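Local coordinates for 33 kDa chaperonin (Thermotoga maritima, PDB 1VQ0), which probably acts as a redox-regulated molecular chaperone, protecting thermally unfolding and oxidatively damaged proteins from irreversible aggregation, at residues L74-N79 against G146-D151; G53-G58 against V85-T90; K205-I210 against E224-E229; F26-M31 against L220-R225; N252-L257 against E290-F295. One frame throughout, in Å; residues are numbered along the deposited sequence.

Interaction 1. Residues L74-N79 against G146-D151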
# COMPACT_ATOMS: atom_id res chain seq x y z
N LEU A 74 10.25 3.96 -5.27
CA LEU A 74 9.17 4.03 -6.29
C LEU A 74 9.17 2.75 -7.09
O LEU A 74 10.13 2.41 -7.71
CB LEU A 74 9.45 5.16 -7.23
CG LEU A 74 8.66 5.42 -8.48
CD1 LEU A 74 7.25 5.72 -7.91
CD2 LEU A 74 9.26 6.64 -9.11
N ASP A 75 8.05 2.05 -7.03
CA ASP A 75 7.83 0.80 -7.73
C ASP A 75 6.55 0.94 -8.63
O ASP A 75 5.42 0.94 -8.16
CB ASP A 75 7.64 -0.30 -6.68
CG ASP A 75 7.34 -1.61 -7.29
OD1 ASP A 75 7.60 -1.77 -8.47
OD2 ASP A 75 6.84 -2.55 -6.66
N ILE A 76 6.79 1.15 -9.90
CA ILE A 76 5.79 1.19 -10.94
C ILE A 76 5.72 -0.19 -11.66
O ILE A 76 6.68 -0.72 -12.14
CB ILE A 76 6.06 2.30 -11.89
CG1 ILE A 76 5.94 3.65 -11.16
CG2 ILE A 76 5.08 2.25 -13.06
CD1 ILE A 76 6.51 4.76 -11.95
N GLU A 77 4.54 -0.77 -11.63
CA GLU A 77 4.35 -2.06 -12.25
C GLU A 77 3.16 -2.01 -13.23
O GLU A 77 2.09 -1.51 -12.92
CB GLU A 77 4.13 -3.09 -11.16
CG GLU A 77 4.16 -4.52 -11.71
CD GLU A 77 4.13 -5.56 -10.60
OE1 GLU A 77 3.92 -5.21 -9.43
OE2 GLU A 77 4.33 -6.72 -10.90
N GLY A 78 3.37 -2.49 -14.45
CA GLY A 78 2.31 -2.45 -15.48
C GLY A 78 2.43 -3.49 -16.52
O GLY A 78 3.33 -4.32 -16.45
N ASN A 79 1.45 -3.51 -17.45
CA ASN A 79 1.40 -4.54 -18.47
C ASN A 79 2.10 -4.20 -19.82
O ASN A 79 2.01 -4.96 -20.75
CB ASN A 79 -0.06 -5.00 -18.73
CG ASN A 79 -0.91 -3.94 -19.42
OD1 ASN A 79 -0.43 -2.85 -19.73
ND2 ASN A 79 -2.20 -4.25 -19.62
N GLY A 146 1.18 7.32 -16.78
CA GLY A 146 2.33 6.44 -17.14
C GLY A 146 3.57 7.16 -17.66
O GLY A 146 4.48 6.50 -18.11
N GLU A 147 3.59 8.50 -17.56
CA GLU A 147 4.72 9.34 -17.85
C GLU A 147 5.63 9.51 -16.64
O GLU A 147 6.64 10.17 -16.75
CB GLU A 147 4.22 10.78 -18.18
CG GLU A 147 3.30 10.89 -19.38
CD GLU A 147 3.98 10.53 -20.67
OE1 GLU A 147 5.18 10.83 -20.80
OE2 GLU A 147 3.32 9.95 -21.55
N ILE A 148 5.21 9.01 -15.47
CA ILE A 148 5.98 9.05 -14.20
C ILE A 148 5.83 10.36 -13.38
O ILE A 148 5.43 10.31 -12.23
CB ILE A 148 7.49 8.57 -14.39
CG1 ILE A 148 7.48 7.17 -15.02
CG2 ILE A 148 8.27 8.45 -13.01
CD1 ILE A 148 8.81 6.61 -15.40
N ALA A 149 6.14 11.51 -13.97
CA ALA A 149 6.04 12.78 -13.26
C ALA A 149 4.67 12.89 -12.64
O ALA A 149 4.51 12.96 -11.41
CB ALA A 149 6.33 14.02 -14.18
N GLU A 150 3.68 12.82 -13.51
CA GLU A 150 2.29 13.07 -13.09
C GLU A 150 1.73 12.00 -12.16
O GLU A 150 0.90 12.29 -11.32
CB GLU A 150 1.36 13.19 -14.31
CG GLU A 150 0.06 13.88 -13.96
CD GLU A 150 -0.93 13.95 -15.11
OE1 GLU A 150 -0.57 13.46 -16.19
OE2 GLU A 150 -2.06 14.48 -14.87
N ASP A 151 2.12 10.75 -12.42
CA ASP A 151 1.80 9.63 -11.57
C ASP A 151 2.30 9.87 -10.12
O ASP A 151 1.55 9.65 -9.19
CB ASP A 151 2.40 8.38 -12.11
CG ASP A 151 1.99 8.08 -13.54
OD1 ASP A 151 0.77 8.02 -13.87
OD2 ASP A 151 2.88 7.85 -14.36

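Interaction 2. Residues G53-G58 against V85-T90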
# COMPACT_ATOMS: atom_id res chain seq x y z
N GLY A 53 15.42 6.57 -15.96
CA GLY A 53 15.95 7.88 -15.65
C GLY A 53 14.89 8.78 -15.01
O GLY A 53 15.14 9.44 -14.02
N ARG A 54 13.70 8.77 -15.56
CA ARG A 54 12.66 9.59 -15.02
C ARG A 54 12.31 9.17 -13.61
O ARG A 54 12.05 10.04 -12.74
CB ARG A 54 11.41 9.49 -15.85
CG ARG A 54 11.42 10.27 -17.19
CD ARG A 54 9.99 10.45 -17.75
NE ARG A 54 10.00 10.84 -19.14
CZ ARG A 54 8.91 10.94 -19.90
NH1 ARG A 54 7.72 10.68 -19.40
NH2 ARG A 54 9.00 11.29 -21.17
N ALA A 55 12.32 7.86 -13.39
CA ALA A 55 12.01 7.28 -12.12
C ALA A 55 13.10 7.61 -11.06
O ALA A 55 12.74 8.04 -9.95
CB ALA A 55 11.79 5.80 -12.23
N LEU A 56 14.39 7.47 -11.46
CA LEU A 56 15.55 7.88 -10.66
C LEU A 56 15.49 9.37 -10.32
O LEU A 56 15.75 9.75 -9.21
CB LEU A 56 16.88 7.58 -11.37
CG LEU A 56 17.20 6.12 -11.60
CD1 LEU A 56 18.45 5.87 -12.49
CD2 LEU A 56 17.38 5.47 -10.21
N ILE A 57 15.15 10.21 -11.29
CA ILE A 57 15.00 11.66 -11.02
C ILE A 57 13.92 11.87 -9.94
O ILE A 57 14.15 12.55 -8.95
CB ILE A 57 14.68 12.42 -12.31
CG1 ILE A 57 15.89 12.34 -13.27
CG2 ILE A 57 14.30 13.89 -12.04
CD1 ILE A 57 15.55 12.57 -14.75
N GLY A 58 12.75 11.27 -10.16
CA GLY A 58 11.65 11.25 -9.18
C GLY A 58 12.13 10.94 -7.78
O GLY A 58 11.95 11.74 -6.88
N VAL A 85 9.38 -0.89 -13.17
CA VAL A 85 10.34 0.17 -12.98
C VAL A 85 10.44 0.49 -11.50
O VAL A 85 9.44 0.87 -10.87
CB VAL A 85 9.90 1.45 -13.72
CG1 VAL A 85 10.99 2.47 -13.69
CG2 VAL A 85 9.53 1.16 -15.13
N VAL A 86 11.66 0.38 -10.96
CA VAL A 86 11.92 0.51 -9.53
C VAL A 86 13.08 1.52 -9.30
O VAL A 86 14.17 1.39 -9.87
CB VAL A 86 12.30 -0.87 -8.90
CG1 VAL A 86 12.54 -0.74 -7.43
CG2 VAL A 86 11.22 -1.86 -9.09
N ALA A 87 12.81 2.55 -8.52
CA ALA A 87 13.86 3.49 -8.19
C ALA A 87 13.84 3.78 -6.73
O ALA A 87 12.80 4.16 -6.20
CB ALA A 87 13.74 4.75 -9.00
N GLN A 88 15.00 3.58 -6.09
CA GLN A 88 15.17 3.86 -4.67
C GLN A 88 16.13 5.02 -4.43
O GLN A 88 17.14 5.11 -5.07
CB GLN A 88 15.70 2.64 -4.00
CG GLN A 88 15.80 2.74 -2.50
CD GLN A 88 16.14 1.42 -1.91
OE1 GLN A 88 17.31 1.11 -1.72
NE2 GLN A 88 15.13 0.63 -1.59
N SER A 89 15.75 5.92 -3.53
CA SER A 89 16.59 6.97 -2.98
C SER A 89 16.71 6.89 -1.44
O SER A 89 15.93 6.21 -0.77
CB SER A 89 16.04 8.33 -3.34
OG SER A 89 14.79 8.55 -2.72
N THR A 90 17.73 7.56 -0.90
CA THR A 90 18.03 7.51 0.51
C THR A 90 18.22 8.89 1.12
O THR A 90 18.43 9.90 0.42
CB THR A 90 19.33 6.73 0.77
OG1 THR A 90 20.43 7.47 0.27
CG2 THR A 90 19.35 5.46 -0.04

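Interaction 3. Residues K205-I210 against E224-E229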
# COMPACT_ATOMS: atom_id res chain seq x y z
N LYS A 205 3.05 25.50 -15.63
CA LYS A 205 2.38 25.10 -16.87
C LYS A 205 2.99 25.81 -18.08
O LYS A 205 3.03 25.26 -19.18
CB LYS A 205 0.86 25.38 -16.80
CG LYS A 205 0.03 24.70 -17.90
CD LYS A 205 -1.27 25.49 -18.20
CE LYS A 205 -2.21 24.78 -19.20
NZ LYS A 205 -3.33 25.71 -19.67
N ASN A 206 3.45 27.04 -17.88
CA ASN A 206 4.04 27.79 -18.95
C ASN A 206 5.45 27.37 -19.34
O ASN A 206 5.96 27.82 -20.36
CB ASN A 206 4.09 29.27 -18.57
CG ASN A 206 2.81 30.02 -18.95
OD1 ASN A 206 1.86 29.45 -19.47
ND2 ASN A 206 2.80 31.34 -18.66
N LEU A 207 6.10 26.56 -18.51
CA LEU A 207 7.51 26.22 -18.76
C LEU A 207 7.63 25.28 -19.95
O LEU A 207 6.71 24.50 -20.23
CB LEU A 207 8.17 25.59 -17.52
CG LEU A 207 8.55 26.50 -16.35
CD1 LEU A 207 9.11 25.71 -15.16
CD2 LEU A 207 9.58 27.57 -16.80
N PRO A 208 8.76 25.35 -20.66
CA PRO A 208 9.10 24.28 -21.61
C PRO A 208 9.39 22.98 -20.89
O PRO A 208 9.69 22.96 -19.68
CB PRO A 208 10.37 24.79 -22.30
CG PRO A 208 10.56 26.24 -21.88
CD PRO A 208 9.77 26.42 -20.62
N SER A 209 9.33 21.89 -21.63
CA SER A 209 9.73 20.60 -21.05
C SER A 209 11.21 20.67 -20.60
O SER A 209 11.97 21.55 -21.03
CB SER A 209 9.51 19.46 -22.06
OG SER A 209 10.56 19.50 -23.01
N ILE A 210 11.60 19.74 -19.74
CA ILE A 210 12.92 19.80 -19.09
C ILE A 210 14.09 19.78 -20.13
O ILE A 210 15.03 20.60 -20.04
CB ILE A 210 13.06 18.63 -18.03
CG1 ILE A 210 12.17 18.85 -16.76
CG2 ILE A 210 14.52 18.33 -17.72
CD1 ILE A 210 12.33 20.15 -15.92
N GLU A 224 13.19 30.83 -10.25
CA GLU A 224 12.70 32.22 -10.29
C GLU A 224 11.47 32.33 -11.16
O GLU A 224 10.48 32.94 -10.78
CB GLU A 224 13.77 33.20 -10.78
CG GLU A 224 13.16 34.55 -11.14
CD GLU A 224 14.16 35.61 -11.48
OE1 GLU A 224 15.36 35.26 -11.67
OE2 GLU A 224 13.71 36.79 -11.54
N ARG A 225 11.55 31.71 -12.32
CA ARG A 225 10.41 31.56 -13.22
C ARG A 225 9.19 30.89 -12.58
O ARG A 225 8.08 31.40 -12.75
CB ARG A 225 10.81 30.78 -14.45
CG ARG A 225 11.90 31.44 -15.28
CD ARG A 225 11.63 31.40 -16.74
NE ARG A 225 12.72 30.79 -17.48
CZ ARG A 225 12.57 30.18 -18.64
NH1 ARG A 225 11.35 30.08 -19.20
NH2 ARG A 225 13.62 29.65 -19.26
N ILE A 226 9.37 29.77 -11.86
CA ILE A 226 8.25 29.19 -11.11
C ILE A 226 7.57 30.13 -10.07
O ILE A 226 6.33 30.22 -10.00
CB ILE A 226 8.68 27.89 -10.41
CG1 ILE A 226 8.96 26.79 -11.47
CG2 ILE A 226 7.57 27.41 -9.48
CD1 ILE A 226 9.76 25.61 -10.98
N PHE A 227 8.36 30.81 -9.24
CA PHE A 227 7.82 31.49 -8.07
C PHE A 227 7.51 32.93 -8.31
O PHE A 227 6.99 33.60 -7.41
CB PHE A 227 8.77 31.32 -6.89
CG PHE A 227 8.77 29.95 -6.37
CD1 PHE A 227 7.67 29.47 -5.66
CD2 PHE A 227 9.81 29.07 -6.68
CE1 PHE A 227 7.63 28.17 -5.23
CE2 PHE A 227 9.80 27.78 -6.22
CZ PHE A 227 8.71 27.31 -5.50
N GLY A 228 7.84 33.42 -9.50
CA GLY A 228 7.56 34.84 -9.88
C GLY A 228 8.55 35.84 -9.34
O GLY A 228 8.57 36.94 -9.79
N GLU A 229 9.37 35.42 -8.38
CA GLU A 229 10.49 36.16 -7.81
C GLU A 229 11.65 35.17 -7.61
O GLU A 229 11.45 33.96 -7.66
CB GLU A 229 10.08 36.77 -6.47
CG GLU A 229 9.87 35.74 -5.37
CD GLU A 229 8.74 36.09 -4.43
OE1 GLU A 229 7.56 35.89 -4.81
OE2 GLU A 229 9.06 36.53 -3.30

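Interaction 4. Residues F26-M31 against L220-R225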
# COMPACT_ATOMS: atom_id res chain seq x y z
N PHE A 26 10.55 23.12 -2.47
CA PHE A 26 10.98 22.83 -3.83
C PHE A 26 12.32 22.10 -3.81
O PHE A 26 13.12 22.26 -2.87
CB PHE A 26 11.12 24.11 -4.68
CG PHE A 26 12.18 25.05 -4.20
CD1 PHE A 26 13.52 24.83 -4.52
CD2 PHE A 26 11.85 26.13 -3.40
CE1 PHE A 26 14.50 25.65 -4.03
CE2 PHE A 26 12.82 26.96 -2.90
CZ PHE A 26 14.16 26.70 -3.22
N SER A 27 12.57 21.43 -4.94
CA SER A 27 13.66 20.49 -5.22
C SER A 27 13.92 20.70 -6.70
O SER A 27 12.96 20.72 -7.48
CB SER A 27 13.10 19.04 -5.10
OG SER A 27 14.08 18.21 -4.65
N ILE A 28 15.18 20.80 -7.12
CA ILE A 28 15.53 20.79 -8.56
C ILE A 28 16.89 20.10 -8.72
O ILE A 28 17.81 20.29 -7.92
CB ILE A 28 15.54 22.23 -9.16
CG1 ILE A 28 15.79 22.21 -10.67
CG2 ILE A 28 16.64 23.09 -8.50
CD1 ILE A 28 15.34 23.50 -11.39
N VAL A 29 17.00 19.26 -9.72
CA VAL A 29 18.12 18.30 -9.78
C VAL A 29 18.64 18.24 -11.21
O VAL A 29 17.87 18.31 -12.16
CB VAL A 29 17.75 16.89 -9.21
CG1 VAL A 29 16.84 16.08 -10.15
CG2 VAL A 29 19.01 16.10 -8.86
N ARG A 30 19.95 18.24 -11.33
CA ARG A 30 20.62 17.92 -12.57
C ARG A 30 21.48 16.69 -12.30
O ARG A 30 22.42 16.73 -11.49
CB ARG A 30 21.54 19.06 -13.00
CG ARG A 30 20.80 20.30 -13.48
CD ARG A 30 20.63 20.38 -14.97
NE ARG A 30 21.60 21.28 -15.58
CZ ARG A 30 22.07 21.20 -16.82
NH1 ARG A 30 21.70 20.22 -17.65
NH2 ARG A 30 22.99 22.09 -17.22
N MET A 31 21.20 15.62 -13.00
CA MET A 31 21.84 14.38 -12.69
C MET A 31 22.09 13.43 -13.88
O MET A 31 21.95 12.21 -13.74
CB MET A 31 21.04 13.68 -11.57
CG MET A 31 19.53 13.42 -11.87
SD MET A 31 18.69 12.69 -10.46
CE MET A 31 19.07 11.05 -10.77
N LEU A 220 18.58 27.83 -10.71
CA LEU A 220 18.03 28.90 -9.86
C LEU A 220 17.13 29.86 -10.62
O LEU A 220 16.24 30.48 -10.04
CB LEU A 220 19.16 29.69 -9.16
CG LEU A 220 19.84 28.99 -7.98
CD1 LEU A 220 20.98 29.85 -7.47
CD2 LEU A 220 18.89 28.73 -6.85
N ASP A 221 17.44 30.04 -11.91
CA ASP A 221 16.66 30.89 -12.80
C ASP A 221 15.36 30.14 -13.13
O ASP A 221 14.28 30.73 -13.09
CB ASP A 221 17.45 31.20 -14.05
CG ASP A 221 18.77 31.93 -13.75
OD1 ASP A 221 18.84 32.68 -12.76
OD2 ASP A 221 19.80 31.80 -14.45
N VAL A 222 15.45 28.85 -13.38
CA VAL A 222 14.22 28.05 -13.50
C VAL A 222 13.28 28.23 -12.28
O VAL A 222 12.08 28.33 -12.42
CB VAL A 222 14.51 26.54 -13.65
CG1 VAL A 222 13.22 25.69 -13.54
CG2 VAL A 222 15.19 26.23 -14.96
N LEU A 223 13.83 28.24 -11.08
CA LEU A 223 13.01 28.39 -9.88
C LEU A 223 12.41 29.83 -9.79
O LEU A 223 11.28 30.03 -9.29
CB LEU A 223 13.84 28.09 -8.63
CG LEU A 223 14.47 26.71 -8.40
CD1 LEU A 223 15.40 26.74 -7.18
CD2 LEU A 223 13.43 25.68 -8.23
N GLU A 224 13.19 30.83 -10.25
CA GLU A 224 12.70 32.22 -10.29
C GLU A 224 11.47 32.33 -11.16
O GLU A 224 10.48 32.94 -10.78
CB GLU A 224 13.77 33.20 -10.78
CG GLU A 224 13.16 34.55 -11.14
CD GLU A 224 14.16 35.61 -11.48
OE1 GLU A 224 15.36 35.26 -11.67
OE2 GLU A 224 13.71 36.79 -11.54
N ARG A 225 11.55 31.71 -12.32
CA ARG A 225 10.41 31.56 -13.22
C ARG A 225 9.19 30.89 -12.58
O ARG A 225 8.08 31.40 -12.75
CB ARG A 225 10.81 30.78 -14.45
CG ARG A 225 11.90 31.44 -15.28
CD ARG A 225 11.63 31.40 -16.74
NE ARG A 225 12.72 30.79 -17.48
CZ ARG A 225 12.57 30.18 -18.64
NH1 ARG A 225 11.35 30.08 -19.20
NH2 ARG A 225 13.62 29.65 -19.26

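Interaction 5. Residues N252-L257 against E290-F295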
# COMPACT_ATOMS: atom_id res chain seq x y z
N ASN A 252 25.64 -15.06 1.05
CA ASN A 252 24.41 -15.26 1.83
C ASN A 252 23.18 -15.52 0.95
O ASN A 252 22.30 -16.35 1.27
CB ASN A 252 24.14 -14.05 2.74
CG ASN A 252 25.14 -13.95 3.89
OD1 ASN A 252 25.76 -14.95 4.28
ND2 ASN A 252 25.30 -12.74 4.43
N ALA A 253 23.13 -14.83 -0.19
CA ALA A 253 22.04 -15.05 -1.14
C ALA A 253 22.06 -16.51 -1.59
O ALA A 253 21.02 -17.12 -1.79
CB ALA A 253 22.12 -14.07 -2.34
N LEU A 254 23.24 -17.08 -1.75
CA LEU A 254 23.33 -18.47 -2.18
C LEU A 254 23.03 -19.44 -1.06
O LEU A 254 22.55 -20.54 -1.31
CB LEU A 254 24.71 -18.77 -2.73
CG LEU A 254 25.11 -18.08 -4.04
CD1 LEU A 254 26.57 -18.39 -4.33
CD2 LEU A 254 24.21 -18.46 -5.24
N LEU A 255 23.33 -19.04 0.17
CA LEU A 255 23.06 -19.88 1.34
C LEU A 255 21.56 -20.13 1.63
O LEU A 255 21.20 -21.16 2.22
CB LEU A 255 23.74 -19.30 2.59
CG LEU A 255 25.18 -19.75 2.84
CD1 LEU A 255 25.72 -19.13 4.15
CD2 LEU A 255 25.33 -21.30 2.90
N VAL A 256 20.72 -19.19 1.20
CA VAL A 256 19.27 -19.29 1.32
C VAL A 256 18.64 -20.21 0.27
O VAL A 256 17.46 -20.57 0.38
CB VAL A 256 18.58 -17.90 1.24
CG1 VAL A 256 19.10 -16.95 2.34
CG2 VAL A 256 18.73 -17.27 -0.13
N LEU A 257 19.41 -20.58 -0.76
CA LEU A 257 18.91 -21.46 -1.80
C LEU A 257 18.87 -22.90 -1.32
O LEU A 257 19.66 -23.30 -0.46
CB LEU A 257 19.80 -21.41 -3.04
CG LEU A 257 19.99 -20.07 -3.75
CD1 LEU A 257 21.03 -20.27 -4.87
CD2 LEU A 257 18.68 -19.49 -4.30
N GLU A 290 31.18 -26.09 -2.78
CA GLU A 290 31.38 -27.20 -1.87
C GLU A 290 31.36 -26.68 -0.43
O GLU A 290 30.69 -27.24 0.43
CB GLU A 290 32.68 -27.93 -2.18
CG GLU A 290 32.60 -28.80 -3.43
CD GLU A 290 33.96 -29.29 -3.93
OE1 GLU A 290 35.02 -28.82 -3.44
OE2 GLU A 290 33.96 -30.17 -4.84
N GLU A 291 32.06 -25.57 -0.20
CA GLU A 291 32.15 -24.97 1.14
C GLU A 291 30.76 -24.64 1.68
O GLU A 291 30.43 -25.00 2.80
CB GLU A 291 33.01 -23.69 1.11
CG GLU A 291 34.47 -23.87 1.48
CD GLU A 291 35.37 -22.78 0.90
OE1 GLU A 291 34.86 -21.67 0.52
OE2 GLU A 291 36.60 -23.03 0.83
N LEU A 292 29.97 -23.94 0.87
CA LEU A 292 28.61 -23.56 1.26
C LEU A 292 27.71 -24.79 1.53
O LEU A 292 26.99 -24.84 2.54
CB LEU A 292 28.00 -22.64 0.20
CG LEU A 292 28.74 -21.32 -0.07
CD1 LEU A 292 28.02 -20.53 -1.17
CD2 LEU A 292 28.88 -20.48 1.20
N LEU A 293 27.79 -25.79 0.64
CA LEU A 293 27.08 -27.08 0.81
C LEU A 293 27.46 -27.82 2.10
O LEU A 293 26.59 -28.26 2.85
CB LEU A 293 27.39 -28.01 -0.38
CG LEU A 293 26.71 -27.76 -1.73
CD1 LEU A 293 27.50 -28.49 -2.84
CD2 LEU A 293 25.24 -28.20 -1.72
N LYS A 294 28.76 -27.96 2.34
CA LYS A 294 29.29 -28.47 3.61
C LYS A 294 28.63 -27.71 4.78
O LYS A 294 28.24 -28.31 5.78
CB LYS A 294 30.83 -28.33 3.63
CG LYS A 294 31.56 -29.26 4.61
CD LYS A 294 33.07 -29.31 4.35
CE LYS A 294 33.73 -27.93 4.50
NZ LYS A 294 35.15 -27.90 4.06
N PHE A 295 28.49 -26.39 4.62
CA PHE A 295 27.82 -25.53 5.60
C PHE A 295 26.28 -25.67 5.62
O PHE A 295 25.65 -25.30 6.60
CB PHE A 295 28.23 -24.05 5.40
CG PHE A 295 27.75 -23.14 6.50
CD1 PHE A 295 28.39 -23.13 7.74
CD2 PHE A 295 26.65 -22.32 6.32
CE1 PHE A 295 27.94 -22.30 8.76
CE2 PHE A 295 26.19 -21.48 7.34
CZ PHE A 295 26.84 -21.47 8.56

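Interaction 1. Residues L74-N79 against G146-D151
Ile148 meets Ile76 and Leu74 through two different branches, and its side chain is best followed outward from CB. With CG1 beside the backbone N (chi1 -56°), the first carbon beyond CB is set against the tip of Ile76: CG1 lies 4.0 Å from Ile76 CD1, and the two side chains cross obliquely. On this branch it is CG1 that does the touching. The other branch, CG2, goes to Leu74, two residues earlier on the strand, where it approaches Leu74 CD2 at a looser 4.4 Å. Further apolar cover for Ile148 comes from Val116 and Ile120 of helix 116-120.

No hydrogen bond joins the two segments, so this is van der Waals contact among buried aliphatic groups; the hydrogen bonds belong to the 146-151 turn and the residues just before it. Ile148 has positive phi and sits at the N-cap of its helix, yet has no polar side chain to offer. The carboxylate of Asp151 holds the turn instead. Its OD1 takes Gly146 N in an almost straight bond (3.0 Å, 177°) on the syn lone pair, and its OD2 receives Ile148 N at 2.8 Å on the anti side, 31° out of the carboxylate plane. OD1 also accepts bonds from Val144 and Ser145, which gathers the loop round one side chain. Such an acidic residue at N3 bonding the N-cap amide supplies one half of a capping box, here at the start of helix 149-160 beside the large sheet of the Hsp33 fold.

Interaction 2. Residues G53-G58 against V85-T90
Ala55 and Ala87 touch CB to CB at 3.9 Å where helix 46-62 lies on strand 84-90, an alpha-on-beta layer at the middle of the protein. The two axes run nearly parallel, 27° apart, and come within 7.3 Å. Small residues at the interface illustrate how such a close approach is achieved. Ala55 CB also meets Val85 CG1 at 3.7 Å, while Ala87 CB comes up beneath the helix backbone, 3.6 Å from Ala55 O. One larger group takes part: Leu56, with its CG beside the backbone N (chi1 -65°), brings CD2 to 3.9 Å from Ala87 CB.

Alternation along the strand orders the next shell. Val85, Ala87 and Ser89 face the helix, meeting Val51, Ala59 and Val62 respectively as well. Val86 and Gln88 point away and pack on Trp277, which lies between Cys275 and Cys278 in the sequence, two of the four zinc ligands. Backbone bonds of Val85, Ala87 and Ser89 to strand 71-78 hold the strand in the sheet. No hydrogen bond joins the two segments, but a polar link follows one turn further along the helix, where Ser89 OG hydrogen-bonds to Ala59 O.

Interaction 3. Residues K205-I210 against E224-E229
Leu207 carries this contact, spreading its two methyl branches over Ile226 and Arg225 on the last turn of helix 219-227. Its CD1 meets Ile226 CG1 at 3.8 Å, the two side chains crossing at about a right angle. Its CD2 turns to the other partner, lying 4.2 Å from Arg225 CB and 3.9 Å from Arg225 NH1, so that one methyl touches both the root and the end of the same side chain. That is possible because Arg225 does not extend straight into solvent: bends at chi2 (-136°) and chi3 (-125°) carry the guanidinium round toward the loop. There it approaches Leu207 obliquely and its NH1 also comes near Pro208 CD, at 4.2 Å.

The pairing is a compact example of an amphipathic residue at the border of a core. The exposed Arg225 lies over the leucine by van der Waals contact alone, whereas Ile226 is buried and receives the other branch. Ile226 has a further apolar neighbour within its own segment, since its CG2 lies over the centre of the Phe227 ring, 3.9 Å above the plane.

Segment 205-210 links helix 194-205 to helix 210-213, and Leu207 closes against Leu213 of helix 210-213 and Phe183 of strand 176-187. Asn203 of helix 194-205 donates its ND2 to Ile226 O, so the end of helix 219-227 is tied to that helix while Ile226 and Phe227 rest on strand 176-187.

Interaction 4. Residues F26-M31 against L220-R225
The ring of Phe26 is approached by Leu223, whose two methyls both come obliquely against the CD1-CE1 part of the ring: Leu223 CD1 lies 3.5 Å from Phe26 CE1, and Leu223 CD2 lies 3.8 Å from Phe26 CD1. At another part of the ring, Phe26 CD2 meets CE2 of Phe227. Phe26 holds CG between its backbone N and carbonyl carbon (chi1 64°), the crowded position, which lays the ring alongside the Leu223 methyls.

Two residues further along the strand, Ile28 engages Val222 and Leu223. Its CD1 reaches Val222 CG1 at 3.7 Å, while its CG2 stands 4.1 Å from Leu223 CD1, leaving Leu223 wedged between Ile28 and the aromatic ring. Replacing Phe26 with an alanine would probably leave the methyls of Leu223 without their aromatic neighbour and open a gap beside Phe227.

The helix runs back across the strand, their axes 144° apart in direction and 9.8 Å apart at closest approach. Strand 24-30 lies between strands 13-19 and 176-187 of the large sheet. Helix 219-227 covers the side bearing Phe26 and Ile28; Ser27 and Val29 turn the other way, to helix 46-62, where Ser27 OG bonds to Leu61 O.

Interaction 5. Residues N252-L257 against E290-F295
Leu255 and Leu292 bring helices 247-255 and 286-298 together within the C-terminal zinc-binding region of Hsp33, where the metal is held by Cys243, Cys245, Cys275 and Cys278. Two kinds of apolar contact join the segments, and a polar tie from Lys296, just beyond 290-295, adds to them.

The first kind is aliphatic. Leu255 and Leu292 cross at about a right angle, Leu255 CD2 meeting Leu292 CD2 at 4.0 Å; the same Leu255 methyl also rests 3.9 Å from Leu292 O, in van der Waals contact with the helix backbone. The other branch of Leu292 goes to Leu254, CD1 lying 4.1 Å from Leu254 CB, so Leu292 straddles two consecutive leucines. Leu254, the buried one of the set, also packs on Leu262 of helix 259-268.

The second kind is aliphatic on aromatic. Phe295 directs its ring toward Leu255 with CG anti to the backbone N (chi1 -171°), and Leu255 CD2 meets the ring at its edge, near the plane, 3.8 Å from Phe295 CD2. Leu255 CD1 stands off the ring plane, 4.0 Å from Phe295 CE2. With an alanine in place of Leu255, the Phe295 ring would probably lose both methyl contacts and become freer to turn, and Leu292 CD2 would be left facing a gap.

The polar tie spans the same two helices: Lys296 NZ hydrogen-bonds to the carbonyl oxygens of both Leu255 and Leu257.

Interactions 1, 2 and 4 are buried in the main body and all reach the same large sheet, whereas interactions 3 and 5 are partly exposed. Interactions 1 and 2 are coupled through neighbouring strands, with Leu74 N 2.7 Å from Ala87 O in a probable hydrogen bond. Interactions 2 and 4 touch where Ile57 packs on Val29. Interactions 3 and 4 share helix 219-227, interaction 3 using its last turn against the 205-210 loop, interaction 4 an earlier turn against strand 24-30. Chemistry follows place: aliphatic groups, and in interaction 4 the Phe26 ring, fill the core, while an exposed arginine (interaction 3) or phenylalanine (interaction 5) joins the others. Interaction 5 stands apart, its centre about 33 Å from that of interaction 2.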